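Local atomic coordinates of kinetochore protein Mis16 (Schizosaccharomyces japonicus, PDB entry 4XYH), a protein that recognises histone H4 and, independently, the CENP-A chaperone Scm3, and so probably takes part in delivering CENP-A to centromeric chromatin. Residues T205-W210 and Q261-R266; L250-S255 and Y295-A300; V397-A402 and L407-P412. All blocks are in the same frame, centred on the assembly; numbering follows the deposited sequence.

Contact 1. Residues T205-W210 and Q261-R266; sequences TSICVW and QIHDTR
Ile207 reaches across to the imidazole of His263, and Val209 to the methyl of Thr265; these two side-chain contacts bury 119 Å² in all, with no hydrogen bond between the segments. The CB of Ile207 points toward 261-266, and its two branches part there. CG2 stays on the carbonyl side of the residue, anti to the backbone N, while CG1 swings anti to the carbonyl carbon (chi1 -69°) and carries on nearly extended (chi2 167°). Of these carbons the terminal methyl alone comes within touch of the partner segment: Ile207 CD1 lies 3.7 Å from His263 NE2 and 4.1 Å from His263 CE1, meeting the ring obliquely. The imidazole comes to it from the opposite direction and is held at both nitrogens, NE2 by Ser253 OG and ND1 by Arg233 NH1, and these bonds hold the ring's rotation where Ile207 CD1 packs on it. Leu251, Val238 and Leu241 close in round the rest of Ile207. Further along, Val209 CG2 and Thr265 CG2 stand 4.2 Å apart, their side chains crossing at about a right angle. The backbones draw together in this direction, from 10.2 Å between the CA atoms of Ile207 and His263 to 7.9 Å between those of Val209 and Thr265. Beyond His263 the chain turns in an Asx turn, Asp264 OD1 accepting from Arg266 N at 3.0 Å; Arg266 also grips the carboxylate side-on, NE to OD1 and NH2 to OD2. The two strands are the third strands of neighbouring four-stranded blades, packed face to face as in a WD40 beta-propeller, and His263-Asp264 occupies the place of the Trp-Asp pair that gives the repeat its name.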
ATOM      1  N   THR A 205      -3.800  -0.805  18.704  1.00 17.23           N
ATOM      2  CA  THR A 205      -3.364   0.602  18.838  1.00 14.51           C
ATOM      3  C   THR A 205      -1.873   0.765  19.180  1.00 17.49           C
ATOM      4  O   THR A 205      -1.383   1.888  19.312  1.00 17.14           O
ATOM      5  CB  THR A 205      -4.188   1.410  19.912  1.00 16.82           C
ATOM      6  OG1 THR A 205      -3.638   1.204  21.220  1.00 15.28           O
ATOM      7  CG2 THR A 205      -5.688   1.046  19.902  1.00 14.44           C
ATOM      8  N   SER A 206      -1.140  -0.336  19.310  1.00 14.84           N
ATOM      9  CA  SER A 206       0.296  -0.228  19.571  1.00 21.49           C
ATOM     10  C   SER A 206       1.105  -0.211  18.271  1.00 20.82           C
ATOM     11  O   SER A 206       0.578  -0.494  17.198  1.00 19.83           O
ATOM     12  CB  SER A 206       0.782  -1.378  20.463  1.00 17.72           C
ATOM     13  OG  SER A 206       0.788  -2.603  19.747  1.00 19.85           O
ATOM     14  N   ILE A 207       2.384   0.128  18.397  1.00 19.50           N
ATOM     15  CA  ILE A 207       3.337   0.091  17.306  1.00 20.31           C
ATOM     16  C   ILE A 207       4.536  -0.701  17.786  1.00 23.39           C
ATOM     17  O   ILE A 207       5.119  -0.370  18.824  1.00 21.94           O
ATOM     18  CB  ILE A 207       3.815   1.500  16.869  1.00 18.49           C
ATOM     19  CG1 ILE A 207       2.698   2.293  16.194  1.00 19.14           C
ATOM     20  CG2 ILE A 207       4.993   1.379  15.934  1.00 15.06           C
ATOM     21  CD1 ILE A 207       3.036   3.788  16.034  1.00 17.92           C
ATOM     22  N   CYS A 208       4.915  -1.742  17.054  1.00 17.52           N
ATOM     23  CA  CYS A 208       6.093  -2.485  17.452  1.00 19.03           C
ATOM     24  C   CYS A 208       7.223  -2.244  16.480  1.00 19.21           C
ATOM     25  O   CYS A 208       6.999  -2.143  15.283  1.00 22.31           O
ATOM     26  CB  CYS A 208       5.795  -3.976  17.549  1.00 19.41           C
ATOM     27  SG  CYS A 208       4.614  -4.396  18.816  1.00 23.49           S
ATOM     28  N   VAL A 209       8.441  -2.144  17.001  1.00 21.50           N
ATOM     29  CA  VAL A 209       9.623  -2.080  16.153  1.00 18.52           C
ATOM     30  C   VAL A 209      10.394  -3.378  16.360  1.00 21.66           C
ATOM     31  O   VAL A 209      10.599  -3.817  17.493  1.00 21.44           O
ATOM     32  CB  VAL A 209      10.507  -0.857  16.462  1.00 19.11           C
ATOM     33  CG1 VAL A 209      11.815  -0.919  15.655  1.00 18.58           C
ATOM     34  CG2 VAL A 209       9.738   0.443  16.169  1.00 16.89           C
ATOM     35  N   TRP A 210      10.786  -3.995  15.250  1.00 18.30           N
ATOM     36  CA  TRP A 210      11.367  -5.318  15.250  1.00 21.57           C
ATOM     37  C   TRP A 210      12.757  -5.284  14.622  1.00 20.98           C
ATOM     38  O   TRP A 210      13.067  -4.417  13.812  1.00 21.36           O
ATOM     39  CB  TRP A 210      10.478  -6.303  14.476  1.00 18.84           C
ATOM     40  CG  TRP A 210       8.993  -6.301  14.846  1.00 22.24           C
ATOM     41  CD1 TRP A 210       8.013  -5.511  14.313  1.00 17.00           C
ATOM     42  CD2 TRP A 210       8.338  -7.168  15.790  1.00 20.54           C
ATOM     43  NE1 TRP A 210       6.793  -5.825  14.868  1.00 20.77           N
ATOM     44  CE2 TRP A 210       6.966  -6.835  15.779  1.00 16.43           C
ATOM     45  CE3 TRP A 210       8.786  -8.180  16.654  1.00 18.95           C
ATOM     46  CZ2 TRP A 210       6.039  -7.470  16.598  1.00 19.21           C
ATOM     47  CZ3 TRP A 210       7.866  -8.821  17.460  1.00 18.35           C
ATOM     48  CH2 TRP A 210       6.498  -8.464  17.427  1.00 20.37           C
ATOM     49  N   GLN A 261       1.570  11.180  13.434  1.00 19.58           N
ATOM     50  CA  GLN A 261       2.642  11.286  14.424  1.00 19.95           C
ATOM     51  C   GLN A 261       3.993  10.926  13.827  1.00 21.36           C
ATOM     52  O   GLN A 261       4.088  10.154  12.875  1.00 21.41           O
ATOM     53  CB  GLN A 261       2.343  10.422  15.660  1.00 17.74           C
ATOM     54  CG  GLN A 261       0.955  10.662  16.280  1.00 22.38           C
ATOM     55  CD  GLN A 261       0.812  10.060  17.663  1.00 21.79           C
ATOM     56  OE1 GLN A 261       1.793   9.884  18.369  1.00 23.92           O
ATOM     57  NE2 GLN A 261      -0.416   9.742  18.054  1.00 18.49           N
ATOM     58  N   ILE A 262       5.038  11.530  14.383  1.00 22.55           N
ATOM     59  CA  ILE A 262       6.404  11.241  13.973  1.00 20.29           C
ATOM     60  C   ILE A 262       7.105  10.659  15.172  1.00 23.97           C
ATOM     61  O   ILE A 262       7.048  11.227  16.263  1.00 25.19           O
ATOM     62  CB  ILE A 262       7.153  12.498  13.486  1.00 21.64           C
ATOM     63  CG1 ILE A 262       6.404  13.144  12.318  1.00 19.31           C
ATOM     64  CG2 ILE A 262       8.578  12.138  13.097  1.00 16.99           C
ATOM     65  CD1 ILE A 262       6.387  12.280  11.062  1.00 19.36           C
ATOM     66  N   HIS A 263       7.737   9.512  14.986  1.00 20.72           N
ATOM     67  CA  HIS A 263       8.406   8.864  16.090  1.00 23.33           C
ATOM     68  C   HIS A 263       9.884   8.796  15.809  1.00 25.25           C
ATOM     69  O   HIS A 263      10.286   8.577  14.658  1.00 23.23           O
ATOM     70  CB  HIS A 263       7.847   7.457  16.317  1.00 22.49           C
ATOM     71  CG  HIS A 263       6.355   7.396  16.273  1.00 21.52           C
ATOM     72  ND1 HIS A 263       5.570   7.627  17.379  1.00 16.03           N
ATOM     73  CD2 HIS A 263       5.501   7.161  15.248  1.00 17.79           C
ATOM     74  CE1 HIS A 263       4.297   7.529  17.043  1.00 20.62           C
ATOM     75  NE2 HIS A 263       4.230   7.242  15.756  1.00 23.11           N
ATOM     76  N   ASP A 264      10.678   8.985  16.864  1.00 26.10           N
ATOM     77  CA  ASP A 264      12.124   8.765  16.837  1.00 27.34           C
ATOM     78  C   ASP A 264      12.435   7.414  17.479  1.00 32.03           C
ATOM     79  O   ASP A 264      12.377   7.278  18.707  1.00 30.63           O
ATOM     80  CB  ASP A 264      12.852   9.895  17.576  1.00 31.04           C
ATOM     81  CG  ASP A 264      14.377   9.785  17.489  1.00 37.56           C
ATOM     82  OD1 ASP A 264      14.896   8.707  17.128  1.00 37.35           O
ATOM     83  OD2 ASP A 264      15.068  10.784  17.798  1.00 44.58           O
ATOM     84  N   THR A 265      12.789   6.422  16.662  1.00 29.55           N
ATOM     85  CA  THR A 265      12.918   5.051  17.169  1.00 32.65           C
ATOM     86  C   THR A 265      14.166   4.832  18.028  1.00 36.82           C
ATOM     87  O   THR A 265      14.355   3.747  18.587  1.00 35.35           O
ATOM     88  CB  THR A 265      12.917   4.010  16.021  1.00 30.14           C
ATOM     89  OG1 THR A 265      13.997   4.270  15.111  1.00 32.99           O
ATOM     90  CG2 THR A 265      11.604   4.058  15.277  1.00 24.46           C
ATOM     91  N   ARG A 266      15.000   5.863  18.152  1.00 36.59           N
ATOM     92  CA  ARG A 266      16.160   5.798  19.033  1.00 38.12           C
ATOM     93  C   ARG A 266      15.773   6.033  20.498  1.00 38.50           C
ATOM     94  O   ARG A 266      16.519   5.700  21.411  1.00 47.90           O
ATOM     95  CB  ARG A 266      17.215   6.812  18.590  1.00 36.75           C
ATOM     96  CG  ARG A 266      17.935   6.418  17.307  1.00 35.99           C
ATOM     97  CD  ARG A 266      18.654   7.602  16.688  1.00 32.68           C
ATOM     98  NE  ARG A 266      17.814   8.794  16.721  1.00 39.66           N
ATOM     99  CZ  ARG A 266      18.062   9.912  16.047  1.00 41.26           C
ATOM    100  NH1 ARG A 266      19.129   9.999  15.270  1.00 37.17           N
ATOM    101  NH2 ARG A 266      17.231  10.944  16.145  1.00 38.10           N
TER

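Contact 2. Residues L250-S255 and Y295-A300; sequences LLTSVS and YLLATA
Val254 and Thr299 meet through one methyl each: Val254 CG1 lies 4.1 Å from Thr299 CG2, the two side chains slanting across one another. In both residues the touching branch is anti to the carbonyl carbon, for Thr299 because OG1 takes the place between the backbone N and the carbonyl carbon (chi1 54°). A looser approach follows at Thr252 OG1, 4.5 Å from Leu297 CD1. Only 88 Å² is buried between the segments. Where they touch, residues 252-254 and 297-299 run within 16° of the same direction, the CA atoms 8.0 Å apart at Val254 and Thr299 but 9.7 Å at Thr252 and Leu297. This is the packing of successive blades in a WD40 propeller: each segment is the second strand of its own antiparallel sheet, and these two strands meet through side chains, without a hydrogen bond. The hydroxyls have partners elsewhere: Thr252 OG1 is bonded to Gln261 O of the next strand, whereas Thr299 OG1 is bonded to His280 NE2, in the loop leading into its blade, and to Trp309 NE1, the hydrogen-bonded network found in WD repeats. Those bonds probably hold the rotation of Thr299, and with it the methyl that meets Val254. Farther out, Val284 and Val287 of strand 284-289 also pack on Val254, Phe289 lies against Thr252, and Leu260 touches both Thr252 and Val254 from within their own blade.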
ATOM      1  N   LEU A 250      13.389   7.708  11.735  1.00 23.45           N
ATOM      2  CA  LEU A 250      12.190   8.509  11.583  1.00 21.16           C
ATOM      3  C   LEU A 250      11.041   7.657  11.057  1.00 24.86           C
ATOM      4  O   LEU A 250      11.020   7.249   9.887  1.00 23.19           O
ATOM      5  CB  LEU A 250      12.443   9.706  10.666  1.00 24.84           C
ATOM      6  CG  LEU A 250      11.489  10.896  10.803  1.00 28.64           C
ATOM      7  CD1 LEU A 250      12.150  12.150  10.297  1.00 30.10           C
ATOM      8  CD2 LEU A 250      10.198  10.672  10.043  1.00 22.37           C
ATOM      9  N   LEU A 251      10.072   7.421  11.935  1.00 23.69           N
ATOM     10  CA  LEU A 251       8.912   6.600  11.625  1.00 21.15           C
ATOM     11  C   LEU A 251       7.655   7.449  11.738  1.00 22.77           C
ATOM     12  O   LEU A 251       7.481   8.154  12.733  1.00 18.66           O
ATOM     13  CB  LEU A 251       8.834   5.408  12.580  1.00 19.52           C
ATOM     14  CG  LEU A 251       7.578   4.544  12.481  1.00 20.15           C
ATOM     15  CD1 LEU A 251       7.633   3.720  11.207  1.00 17.61           C
ATOM     16  CD2 LEU A 251       7.472   3.656  13.704  1.00 16.46           C
ATOM     17  N   THR A 252       6.788   7.397  10.728  1.00 19.14           N
ATOM     18  CA  THR A 252       5.511   8.094  10.818  1.00 18.71           C
ATOM     19  C   THR A 252       4.330   7.120  10.918  1.00 20.80           C
ATOM     20  O   THR A 252       4.376   6.020  10.365  1.00 20.61           O
ATOM     21  CB  THR A 252       5.278   9.029   9.624  1.00 19.23           C
ATOM     22  OG1 THR A 252       4.054   9.739   9.836  1.00 17.58           O
ATOM     23  CG2 THR A 252       5.186   8.254   8.313  1.00 16.54           C
ATOM     24  N   SER A 253       3.273   7.523  11.617  1.00 18.93           N
ATOM     25  CA  SER A 253       2.076   6.677  11.737  1.00 17.00           C
ATOM     26  C   SER A 253       0.813   7.517  11.689  1.00 20.01           C
ATOM     27  O   SER A 253       0.846   8.691  12.020  1.00 19.15           O
ATOM     28  CB  SER A 253       2.100   5.866  13.037  1.00 17.08           C
ATOM     29  OG  SER A 253       2.033   6.731  14.173  1.00 20.70           O
ATOM     30  N   VAL A 254      -0.289   6.906  11.257  1.00 19.30           N
ATOM     31  CA  VAL A 254      -1.592   7.533  11.237  1.00 15.45           C
ATOM     32  C   VAL A 254      -2.613   6.529  11.771  1.00 20.81           C
ATOM     33  O   VAL A 254      -2.381   5.305  11.732  1.00 15.74           O
ATOM     34  CB  VAL A 254      -1.995   8.006   9.819  1.00 20.81           C
ATOM     35  CG1 VAL A 254      -1.023   9.055   9.309  1.00 18.54           C
ATOM     36  CG2 VAL A 254      -2.063   6.840   8.851  1.00 17.72           C
ATOM     37  N   SER A 255      -3.742   7.046  12.259  1.00 17.20           N
ATOM     38  CA  SER A 255      -4.671   6.264  13.078  1.00 16.68           C
ATOM     39  C   SER A 255      -6.131   6.699  12.902  1.00 17.57           C
ATOM     40  O   SER A 255      -6.410   7.822  12.482  1.00 16.96           O
ATOM     41  CB  SER A 255      -4.261   6.385  14.561  1.00 17.24           C
ATOM     42  OG  SER A 255      -5.258   5.926  15.461  1.00 16.79           O
ATOM     43  N   TYR A 295      10.946  16.330   3.003  1.00 23.04           N
ATOM     44  CA  TYR A 295      10.056  16.981   3.972  1.00 20.54           C
ATOM     45  C   TYR A 295       8.586  16.826   3.614  1.00 22.99           C
ATOM     46  O   TYR A 295       7.711  17.169   4.418  1.00 24.38           O
ATOM     47  CB  TYR A 295      10.401  18.479   4.102  1.00 22.87           C
ATOM     48  CG  TYR A 295      11.816  18.690   4.575  1.00 21.45           C
ATOM     49  CD1 TYR A 295      12.129  18.619   5.925  1.00 20.73           C
ATOM     50  CD2 TYR A 295      12.853  18.909   3.668  1.00 22.02           C
ATOM     51  CE1 TYR A 295      13.439  18.774   6.372  1.00 25.69           C
ATOM     52  CE2 TYR A 295      14.169  19.068   4.108  1.00 23.02           C
ATOM     53  CZ  TYR A 295      14.448  18.998   5.461  1.00 23.98           C
ATOM     54  OH  TYR A 295      15.737  19.153   5.911  1.00 36.34           O
ATOM     55  N   LEU A 296       8.305  16.320   2.417  1.00 19.79           N
ATOM     56  CA  LEU A 296       6.919  16.222   1.960  1.00 24.70           C
ATOM     57  C   LEU A 296       6.297  14.865   2.295  1.00 24.04           C
ATOM     58  O   LEU A 296       6.955  13.825   2.148  1.00 20.19           O
ATOM     59  CB  LEU A 296       6.826  16.466   0.452  1.00 20.13           C
ATOM     60  CG  LEU A 296       5.420  16.515  -0.167  1.00 21.32           C
ATOM     61  CD1 LEU A 296       4.572  17.587   0.477  1.00 21.09           C
ATOM     62  CD2 LEU A 296       5.494  16.776  -1.653  1.00 18.52           C
ATOM     63  N   LEU A 297       5.036  14.882   2.740  1.00 20.54           N
ATOM     64  CA  LEU A 297       4.260  13.646   2.920  1.00 22.78           C
ATOM     65  C   LEU A 297       2.760  13.876   2.690  1.00 20.74           C
ATOM     66  O   LEU A 297       2.296  15.021   2.622  1.00 20.04           O
ATOM     67  CB  LEU A 297       4.485  13.042   4.313  1.00 20.92           C
ATOM     68  CG  LEU A 297       4.054  13.866   5.534  1.00 22.94           C
ATOM     69  CD1 LEU A 297       3.792  12.953   6.706  1.00 19.63           C
ATOM     70  CD2 LEU A 297       5.127  14.889   5.903  1.00 23.87           C
ATOM     71  N   ALA A 298       2.010  12.780   2.573  1.00 17.19           N
ATOM     72  CA  ALA A 298       0.579  12.854   2.309  1.00 15.83           C
ATOM     73  C   ALA A 298      -0.191  11.967   3.266  1.00 19.16           C
ATOM     74  O   ALA A 298       0.306  10.915   3.684  1.00 18.56           O
ATOM     75  CB  ALA A 298       0.283  12.451   0.871  1.00 14.90           C
ATOM     76  N   THR A 299      -1.409  12.388   3.603  1.00 16.99           N
ATOM     77  CA  THR A 299      -2.319  11.566   4.386  1.00 17.48           C
ATOM     78  C   THR A 299      -3.630  11.366   3.632  1.00 22.80           C
ATOM     79  O   THR A 299      -4.140  12.291   2.988  1.00 21.01           O
ATOM     80  CB  THR A 299      -2.632  12.190   5.777  1.00 18.14           C
ATOM     81  OG1 THR A 299      -3.103  13.537   5.612  1.00 19.21           O
ATOM     82  CG2 THR A 299      -1.394  12.198   6.654  1.00 15.88           C
ATOM     83  N   ALA A 300      -4.161  10.149   3.711  1.00 21.42           N
ATOM     84  CA  ALA A 300      -5.458   9.818   3.131  1.00 20.35           C
ATOM     85  C   ALA A 300      -6.452   9.636   4.267  1.00 21.65           C
ATOM     86  O   ALA A 300      -6.184   8.905   5.218  1.00 21.37           O
ATOM     87  CB  ALA A 300      -5.368   8.552   2.287  1.00 19.57           C
TER

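Contact 3. Residues V397-A402 and L407-P412; sequences VLASLA and LQIWSP
Trp410 lies across the hairpin partner strand, its indole turning a face to Leu398 and its N-H edge to Ser400. The ring gets there because CG sits between the backbone N and the carbonyl carbon (chi1 48°). Leu398 CB stands 4.1 Å from the centroid of the six-membered ring of Trp410, 18° off the normal, a CH-pi contact over the face. At the pyrrole edge, Trp410 NE1 donates to Ser400 OG at 2.9 Å, nearly straight at 161° and close to the ring plane. Ser400 OG is also hydrogen-bonded to His381 NE2, so the hydroxyl joins histidine and tryptophan in the network characteristic of WD repeats. Were Trp410 an alanine, Ser400 OG would lose its indole donor, and a gap would probably open beside Leu398 CB and the stacked ring of His378. The opposite face of the hairpin, that of Ala399, Leu401, Leu407 and Ile409, is aliphatic: Leu401 CD2 settles 3.8 Å from Leu407 CB at a slant, and at the end of the strand Val397 CG1 packs 4.0 Å from Ile409 CG2. Two hydrogen-bonded backbone pairs, Leu398 with Trp410 and Ser400 with Gln408, set this antiparallel register; Leu398 N donates to Trp410 O at 2.9 Å and Ser400 N to Gln408 O at 2.8 Å. Within the four-stranded blade, strand 385-390 flanks 398-402, while strand 41-48, from near the N-terminus, flanks 406-412 and so closes the propeller ring in the velcro manner. On the Trp410 face, strand 374-378 of the preceding blade packs with His378 stacked on the indole; on the Ala399 and Ile409 face lies Trp58 of strand 56-58, which belongs to the following blade.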
ATOM      1  N   VAL A 397       3.365   2.384 -14.832  1.00 19.20           N
ATOM      2  CA  VAL A 397       2.613   1.147 -14.725  1.00 20.65           C
ATOM      3  C   VAL A 397       2.163   0.955 -13.283  1.00 22.83           C
ATOM      4  O   VAL A 397       2.972   1.058 -12.370  1.00 20.84           O
ATOM      5  CB  VAL A 397       3.436  -0.065 -15.188  1.00 25.05           C
ATOM      6  CG1 VAL A 397       2.671  -1.366 -14.926  1.00 18.71           C
ATOM      7  CG2 VAL A 397       3.797   0.070 -16.683  1.00 22.65           C
ATOM      8  N   LEU A 398       0.878   0.673 -13.075  1.00 19.95           N
ATOM      9  CA  LEU A 398       0.358   0.482 -11.723  1.00 18.92           C
ATOM     10  C   LEU A 398      -0.349  -0.846 -11.589  1.00 21.05           C
ATOM     11  O   LEU A 398      -0.904  -1.368 -12.557  1.00 22.37           O
ATOM     12  CB  LEU A 398      -0.596   1.615 -11.332  1.00 17.11           C
ATOM     13  CG  LEU A 398       0.158   2.943 -11.222  1.00 23.58           C
ATOM     14  CD1 LEU A 398       0.088   3.747 -12.531  1.00 25.93           C
ATOM     15  CD2 LEU A 398      -0.302   3.764 -10.061  1.00 23.01           C
ATOM     16  N   ALA A 399      -0.311  -1.393 -10.385  1.00 15.22           N
ATOM     17  CA  ALA A 399      -1.129  -2.529 -10.034  1.00 17.17           C
ATOM     18  C   ALA A 399      -2.128  -2.071  -8.977  1.00 20.32           C
ATOM     19  O   ALA A 399      -1.766  -1.323  -8.062  1.00 18.98           O
ATOM     20  CB  ALA A 399      -0.263  -3.688  -9.510  1.00 14.37           C
ATOM     21  N   SER A 400      -3.379  -2.506  -9.101  1.00 18.66           N
ATOM     22  CA  SER A 400      -4.386  -2.191  -8.090  1.00 20.38           C
ATOM     23  C   SER A 400      -5.332  -3.366  -7.870  1.00 17.18           C
ATOM     24  O   SER A 400      -5.633  -4.117  -8.798  1.00 21.02           O
ATOM     25  CB  SER A 400      -5.176  -0.928  -8.474  1.00 20.80           C
ATOM     26  OG  SER A 400      -5.676  -0.993  -9.805  1.00 20.92           O
ATOM     27  N   LEU A 401      -5.776  -3.508  -6.628  1.00 17.13           N
ATOM     28  CA  LEU A 401      -6.647  -4.597  -6.182  1.00 25.14           C
ATOM     29  C   LEU A 401      -7.952  -4.063  -5.650  1.00 24.62           C
ATOM     30  O   LEU A 401      -7.976  -3.017  -5.002  1.00 23.14           O
ATOM     31  CB  LEU A 401      -6.001  -5.404  -5.057  1.00 26.25           C
ATOM     32  CG  LEU A 401      -4.830  -6.334  -5.283  1.00 27.29           C
ATOM     33  CD1 LEU A 401      -4.265  -6.654  -3.914  1.00 25.19           C
ATOM     34  CD2 LEU A 401      -5.319  -7.583  -5.992  1.00 23.91           C
ATOM     35  N   ALA A 402      -9.028  -4.805  -5.876  1.00 26.61           N
ATOM     36  CA  ALA A 402     -10.316  -4.436  -5.315  1.00 30.75           C
ATOM     37  C   ALA A 402     -10.911  -5.633  -4.584  1.00 29.41           C
ATOM     38  O   ALA A 402     -10.425  -6.755  -4.740  1.00 28.85           O
ATOM     39  CB  ALA A 402     -11.259  -3.927  -6.404  1.00 23.30           C
ATOM     40  N   LEU A 407      -7.548  -8.197  -9.751  1.00 21.81           N
ATOM     41  CA  LEU A 407      -6.277  -7.501  -9.857  1.00 24.85           C
ATOM     42  C   LEU A 407      -6.188  -6.806 -11.220  1.00 26.00           C
ATOM     43  O   LEU A 407      -6.432  -7.417 -12.250  1.00 20.64           O
ATOM     44  CB  LEU A 407      -5.098  -8.461  -9.680  1.00 22.73           C
ATOM     45  CG  LEU A 407      -3.735  -7.888 -10.091  1.00 23.95           C
ATOM     46  CD1 LEU A 407      -3.347  -6.720  -9.203  1.00 21.13           C
ATOM     47  CD2 LEU A 407      -2.639  -8.956 -10.074  1.00 25.37           C
ATOM     48  N   GLN A 408      -5.849  -5.525 -11.224  1.00 20.49           N
ATOM     49  CA  GLN A 408      -5.670  -4.826 -12.488  1.00 22.84           C
ATOM     50  C   GLN A 408      -4.282  -4.221 -12.582  1.00 22.28           C
ATOM     51  O   GLN A 408      -3.780  -3.624 -11.626  1.00 21.06           O
ATOM     52  CB  GLN A 408      -6.730  -3.738 -12.675  1.00 21.65           C
ATOM     53  CG  GLN A 408      -7.930  -4.204 -13.441  1.00 26.37           C
ATOM     54  CD  GLN A 408      -9.092  -3.228 -13.393  1.00 29.94           C
ATOM     55  OE1 GLN A 408      -8.964  -2.094 -12.907  1.00 23.37           O
ATOM     56  NE2 GLN A 408     -10.245  -3.674 -13.891  1.00 23.22           N
ATOM     57  N   ILE A 409      -3.675  -4.406 -13.748  1.00 22.04           N
ATOM     58  CA  ILE A 409      -2.390  -3.836 -14.081  1.00 19.63           C
ATOM     59  C   ILE A 409      -2.595  -2.900 -15.264  1.00 23.91           C
ATOM     60  O   ILE A 409      -2.978  -3.332 -16.347  1.00 23.83           O
ATOM     61  CB  ILE A 409      -1.362  -4.931 -14.404  1.00 23.01           C
ATOM     62  CG1 ILE A 409      -1.175  -5.819 -13.172  1.00 25.03           C
ATOM     63  CG2 ILE A 409      -0.023  -4.321 -14.840  1.00 19.45           C
ATOM     64  CD1 ILE A 409      -0.187  -6.945 -13.361  1.00 26.83           C
ATOM     65  N   TRP A 410      -2.361  -1.612 -15.053  1.00 20.72           N
ATOM     66  CA  TRP A 410      -2.712  -0.631 -16.062  1.00 20.57           C
ATOM     67  C   TRP A 410      -1.700   0.499 -16.203  1.00 23.60           C
ATOM     68  O   TRP A 410      -0.919   0.786 -15.294  1.00 23.56           O
ATOM     69  CB  TRP A 410      -4.089  -0.037 -15.763  1.00 19.54           C
ATOM     70  CG  TRP A 410      -4.266   0.387 -14.346  1.00 20.17           C
ATOM     71  CD1 TRP A 410      -4.555  -0.423 -13.274  1.00 21.76           C
ATOM     72  CD2 TRP A 410      -4.176   1.715 -13.831  1.00 21.77           C
ATOM     73  NE1 TRP A 410      -4.654   0.329 -12.125  1.00 22.67           N
ATOM     74  CE2 TRP A 410      -4.426   1.644 -12.439  1.00 22.99           C
ATOM     75  CE3 TRP A 410      -3.911   2.963 -14.405  1.00 24.97           C
ATOM     76  CZ2 TRP A 410      -4.413   2.774 -11.618  1.00 21.44           C
ATOM     77  CZ3 TRP A 410      -3.902   4.083 -13.584  1.00 21.61           C
ATOM     78  CH2 TRP A 410      -4.148   3.977 -12.207  1.00 21.06           C
ATOM     79  N   SER A 411      -1.735   1.136 -17.364  1.00 23.29           N
ATOM     80  CA  SER A 411      -0.879   2.266 -17.659  1.00 19.71           C
ATOM     81  C   SER A 411      -1.691   3.339 -18.353  1.00 22.90           C
ATOM     82  O   SER A 411      -2.243   3.090 -19.425  1.00 23.92           O
ATOM     83  CB  SER A 411       0.279   1.838 -18.542  1.00 23.35           C
ATOM     84  OG  SER A 411       1.093   2.959 -18.825  1.00 32.01           O
ATOM     85  N   PRO A 412      -1.808   4.526 -17.738  1.00 22.82           N
ATOM     86  CA  PRO A 412      -2.566   5.565 -18.447  1.00 23.88           C
ATOM     87  C   PRO A 412      -1.848   5.984 -19.726  1.00 27.70           C
ATOM     88  O   PRO A 412      -0.624   5.870 -19.832  1.00 23.18           O
ATOM     89  CB  PRO A 412      -2.639   6.712 -17.443  1.00 22.02           C
ATOM     90  CG  PRO A 412      -1.577   6.416 -16.432  1.00 26.11           C
ATOM     91  CD  PRO A 412      -1.392   4.947 -16.393  1.00 20.33           C
TER

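Contacts 1 and 2 are successive interblade seams that share one blade: strands 250-255 and 259-264 are neighbours in its sheet, and the contact centres are 12 Å apart. They touch directly, with a probable hydrogen bond from His263 N to Leu251 O at 2.6 Å and with Ile207 CD1 packed 3.6 Å from Ser253 OG. Contact 3 differs in kind, being a hairpin within a single blade, the one completed by strand 41-48, and lies on the opposite side of the chain's centre. Its centre is about 31 Å from that of contact 1 and about 24 Å from that of contact 2, with nearest atoms about 22 Å and 14 Å away respectively.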